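Local coordinates for protein cortical-lytic enzyme (Bacillus cereus, PDB 4S3J) that acts as an N-acetylglucosaminidase that degrades partially broken-down spore cortex peptidoglycan during germination, probably recognising its muramic acid delta-lactam residues, at residues Met320-Pro332 with Ala340-Ala352. Sequence-based numbering, arbitrary orientation.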
# COMPACT_ATOMS: atom_id res chain seq x y z
N MET A 320 -2.45 -6.95 -2.77
CA MET A 320 -1.06 -6.52 -2.96
C MET A 320 -0.64 -5.54 -1.87
O MET A 320 -1.22 -4.46 -1.73
CB MET A 320 -0.91 -5.86 -4.34
CG MET A 320 0.51 -5.36 -4.65
SD MET A 320 0.56 -4.39 -6.18
CE MET A 320 -0.20 -2.87 -5.63
N GLY A 321 0.38 -5.91 -1.11
CA GLY A 321 0.94 -5.00 -0.12
C GLY A 321 1.61 -3.81 -0.78
O GLY A 321 2.29 -3.96 -1.79
N GLN A 322 1.37 -2.62 -0.23
CA GLN A 322 1.97 -1.40 -0.75
C GLN A 322 2.46 -0.50 0.37
O GLN A 322 1.68 -0.08 1.21
CB GLN A 322 0.95 -0.65 -1.60
CG GLN A 322 1.50 0.64 -2.20
CD GLN A 322 2.65 0.40 -3.17
OE1 GLN A 322 2.56 -0.45 -4.06
NE2 GLN A 322 3.74 1.14 -2.99
N ASN A 323 3.74 -0.17 0.34
CA ASN A 323 4.33 0.78 1.27
C ASN A 323 3.90 2.20 0.93
O ASN A 323 3.82 2.55 -0.26
CB ASN A 323 5.86 0.68 1.23
CG ASN A 323 6.40 0.86 -0.18
OD1 ASN A 323 6.16 0.02 -1.06
ND2 ASN A 323 7.08 1.99 -0.42
N LEU A 324 3.65 3.00 1.95
CA LEU A 324 3.46 4.44 1.74
C LEU A 324 4.75 5.21 2.10
O LEU A 324 4.90 6.39 1.74
CB LEU A 324 2.27 4.94 2.57
CG LEU A 324 0.90 4.46 2.08
CD1 LEU A 324 -0.18 4.88 3.08
CD2 LEU A 324 0.61 5.02 0.72
N TYR A 325 5.68 4.53 2.76
CA TYR A 325 6.94 5.14 3.19
C TYR A 325 8.05 4.99 2.15
O TYR A 325 8.03 4.06 1.33
CB TYR A 325 7.41 4.50 4.51
CG TYR A 325 7.52 2.99 4.41
CD1 TYR A 325 6.42 2.16 4.66
CD2 TYR A 325 8.73 2.38 4.04
CE1 TYR A 325 6.52 0.79 4.53
CE2 TYR A 325 8.82 0.99 3.93
CZ TYR A 325 7.72 0.21 4.17
OH TYR A 325 7.80 -1.14 4.04
N GLY A 326 9.01 5.91 2.21
CA GLY A 326 10.30 5.74 1.57
C GLY A 326 11.36 5.73 2.67
O GLY A 326 11.02 5.75 3.86
N PHE A 327 12.63 5.71 2.27
CA PHE A 327 13.74 5.81 3.23
C PHE A 327 14.77 6.82 2.77
O PHE A 327 14.97 7.03 1.56
CB PHE A 327 14.44 4.46 3.42
CG PHE A 327 13.62 3.44 4.18
CD1 PHE A 327 13.33 3.61 5.52
CD2 PHE A 327 13.15 2.34 3.52
CE1 PHE A 327 12.57 2.66 6.21
CE2 PHE A 327 12.39 1.38 4.20
CZ PHE A 327 12.10 1.56 5.55
N ASP A 328 15.41 7.44 3.75
CA ASP A 328 16.53 8.35 3.57
C ASP A 328 17.75 7.63 4.16
O ASP A 328 17.79 7.39 5.37
CB ASP A 328 16.24 9.69 4.26
CG ASP A 328 17.38 10.68 4.16
OD1 ASP A 328 18.56 10.27 4.02
OD2 ASP A 328 17.10 11.89 4.26
N TRP A 329 18.66 7.21 3.30
CA TRP A 329 19.91 6.54 3.68
C TRP A 329 21.09 7.50 3.65
O TRP A 329 21.25 8.24 2.70
CB TRP A 329 20.22 5.41 2.70
CG TRP A 329 19.38 4.18 2.72
CD1 TRP A 329 19.63 3.04 3.44
CD2 TRP A 329 18.20 3.90 1.93
NE1 TRP A 329 18.67 2.10 3.18
CE2 TRP A 329 17.79 2.59 2.25
CE3 TRP A 329 17.46 4.64 1.00
CZ2 TRP A 329 16.67 2.00 1.68
CZ3 TRP A 329 16.34 4.04 0.42
CH2 TRP A 329 15.97 2.73 0.75
N LYS A 330 21.95 7.44 4.66
CA LYS A 330 23.24 8.12 4.61
C LYS A 330 24.25 7.23 3.91
O LYS A 330 24.23 6.01 4.08
CB LYS A 330 23.73 8.48 6.01
CG LYS A 330 22.91 9.58 6.66
CD LYS A 330 23.41 9.83 8.06
CE LYS A 330 22.56 10.84 8.77
NZ LYS A 330 23.03 10.99 10.18
N LEU A 331 25.12 7.84 3.10
CA LEU A 331 26.12 7.13 2.30
C LEU A 331 27.51 7.41 2.84
O LEU A 331 27.74 8.46 3.43
CB LEU A 331 26.03 7.55 0.82
CG LEU A 331 24.71 7.25 0.09
CD1 LEU A 331 24.73 7.79 -1.34
CD2 LEU A 331 24.42 5.78 0.07
N PRO A 332 28.46 6.47 2.65
CA PRO A 332 28.27 5.19 1.97
C PRO A 332 27.57 4.17 2.86
O PRO A 332 27.69 4.26 4.10
CB PRO A 332 29.71 4.76 1.66
CG PRO A 332 30.51 5.34 2.80
CD PRO A 332 29.86 6.67 3.08
N ALA A 340 18.13 3.46 8.09
CA ALA A 340 17.61 4.52 7.24
C ALA A 340 16.41 5.14 7.94
O ALA A 340 15.73 4.47 8.71
CB ALA A 340 17.23 3.96 5.88
N LYS A 341 16.15 6.41 7.65
CA LYS A 341 15.01 7.12 8.24
C LYS A 341 13.80 6.99 7.34
O LYS A 341 13.89 7.27 6.14
CB LYS A 341 15.37 8.59 8.43
CG LYS A 341 14.31 9.44 9.10
CD LYS A 341 14.85 10.84 9.38
CE LYS A 341 13.73 11.87 9.53
NZ LYS A 341 14.22 13.14 10.15
N ALA A 342 12.68 6.54 7.89
CA ALA A 342 11.46 6.42 7.09
C ALA A 342 10.90 7.79 6.85
O ALA A 342 10.87 8.63 7.76
CB ALA A 342 10.43 5.55 7.80
N VAL A 343 10.44 8.01 5.62
CA VAL A 343 9.83 9.27 5.24
C VAL A 343 8.51 9.07 4.52
O VAL A 343 8.34 8.16 3.69
CB VAL A 343 10.77 10.10 4.33
CG1 VAL A 343 11.98 10.60 5.11
CG2 VAL A 343 11.22 9.30 3.12
N SER A 344 7.57 9.97 4.78
CA SER A 344 6.36 10.07 3.99
C SER A 344 6.67 10.66 2.60
O SER A 344 7.75 11.21 2.40
CB SER A 344 5.34 10.93 4.70
OG SER A 344 5.75 12.28 4.67
N SER A 345 5.71 10.58 1.69
CA SER A 345 5.89 11.14 0.35
C SER A 345 6.11 12.65 0.46
O SER A 345 6.98 13.22 -0.21
CB SER A 345 4.67 10.79 -0.51
OG SER A 345 4.81 11.20 -1.87
N VAL A 346 5.31 13.28 1.32
CA VAL A 346 5.40 14.74 1.52
C VAL A 346 6.75 15.10 2.12
O VAL A 346 7.39 16.08 1.70
CB VAL A 346 4.23 15.23 2.40
CG1 VAL A 346 4.41 16.66 2.83
CG2 VAL A 346 2.89 15.03 1.67
N ALA A 347 7.23 14.30 3.08
CA ALA A 347 8.51 14.59 3.73
C ALA A 347 9.68 14.41 2.78
O ALA A 347 10.69 15.12 2.85
CB ALA A 347 8.69 13.71 4.98
N ALA A 348 9.57 13.42 1.90
CA ALA A 348 10.61 13.17 0.90
C ALA A 348 10.74 14.39 -0.01
O ALA A 348 11.84 14.89 -0.24
CB ALA A 348 10.28 11.91 0.10
N VAL A 349 9.62 14.87 -0.52
CA VAL A 349 9.65 16.07 -1.38
C VAL A 349 10.24 17.23 -0.59
O VAL A 349 11.01 18.03 -1.11
CB VAL A 349 8.27 16.43 -1.91
CG1 VAL A 349 8.31 17.74 -2.72
CG2 VAL A 349 7.74 15.30 -2.77
N ALA A 350 9.92 17.32 0.69
CA ALA A 350 10.42 18.42 1.51
C ALA A 350 11.95 18.39 1.65
O ALA A 350 12.60 19.44 1.73
CB ALA A 350 9.75 18.41 2.88
N LEU A 351 12.54 17.18 1.68
CA LEU A 351 13.99 17.06 1.70
C LEU A 351 14.62 17.57 0.40
O LEU A 351 15.64 18.27 0.40
CB LEU A 351 14.40 15.61 1.94
CG LEU A 351 14.15 15.11 3.36
CD1 LEU A 351 14.24 13.60 3.36
CD2 LEU A 351 15.14 15.69 4.39
N ALA A 352 14.04 17.20 -0.74
CA ALA A 352 14.57 17.66 -2.03
C ALA A 352 14.45 19.17 -2.11
O ALA A 352 15.35 19.85 -2.61
CB ALA A 352 13.84 16.98 -3.18
O HOH W 1 3.69 8.66 2.34
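Gly326 and Val343 face each other as a hydrogen-bonded pair of an antiparallel beta hairpin, Gly326 N reaching Val343 O at 2.8 Å with a nearly straight N-H...O angle of 173°. The return bond, Val343 N to Gly326 O, meets its acceptor from above the carbonyl plane. Two residues on, Asp328 and Lys341 form a second such pair, bonded in both directions; the long Lys341 side chain leads away at an exposed position, whereas Asp328 is buried. Phe327 and Ala342 make the non-hydrogen-bonded pair between them. With no side chain at Gly326, Val343 can lay its CG2 over the glycine backbone, 3.6 Å from Gly326 C.

On the opposite face Phe327 CE1 lies 3.9 Å from Ala342 CB. Phe327 CB also meets Ala340 CB at 3.8 Å. Just before strand 341-343, Ala340 suits its place because its small methyl fits against the indole of Trp329 as a CH-pi contact, CB 3.6 Å from the centroid of the five-membered ring and 14° off its normal; Phe327 CB packs on that same indole face.

On the face shared with Val343, Asp328 holds CG anti to its backbone N (chi1 178°), which brings OD2 to 3.5 Å from Leu351 CD1. Its carboxylate is hydrogen-bonded to Tyr372 OH at OD2 and His380 ND1 at OD1. Ser344 OG accepts from Ala347 N (3.0 Å), capping helix 345-354, while a water links Leu324 O to Ser345 N.

Tyr325, hydrogen-bonded to Asp285, has its side chain about 11 Å from that of Glu220, the probable proton donor. In this family 18 TIM barrel, 320-323 belongs to the seventh barrel strand, between strands 278-281 and 404-408. Its continuation, 326-330, pairs with 341-343 and lies between that strand and strand 379-383, consistent with the insertion that many family 18 chitinases carry before the seventh barrel helix, here 387-400; helix 345-354 packs Leu351 against strand 367-373.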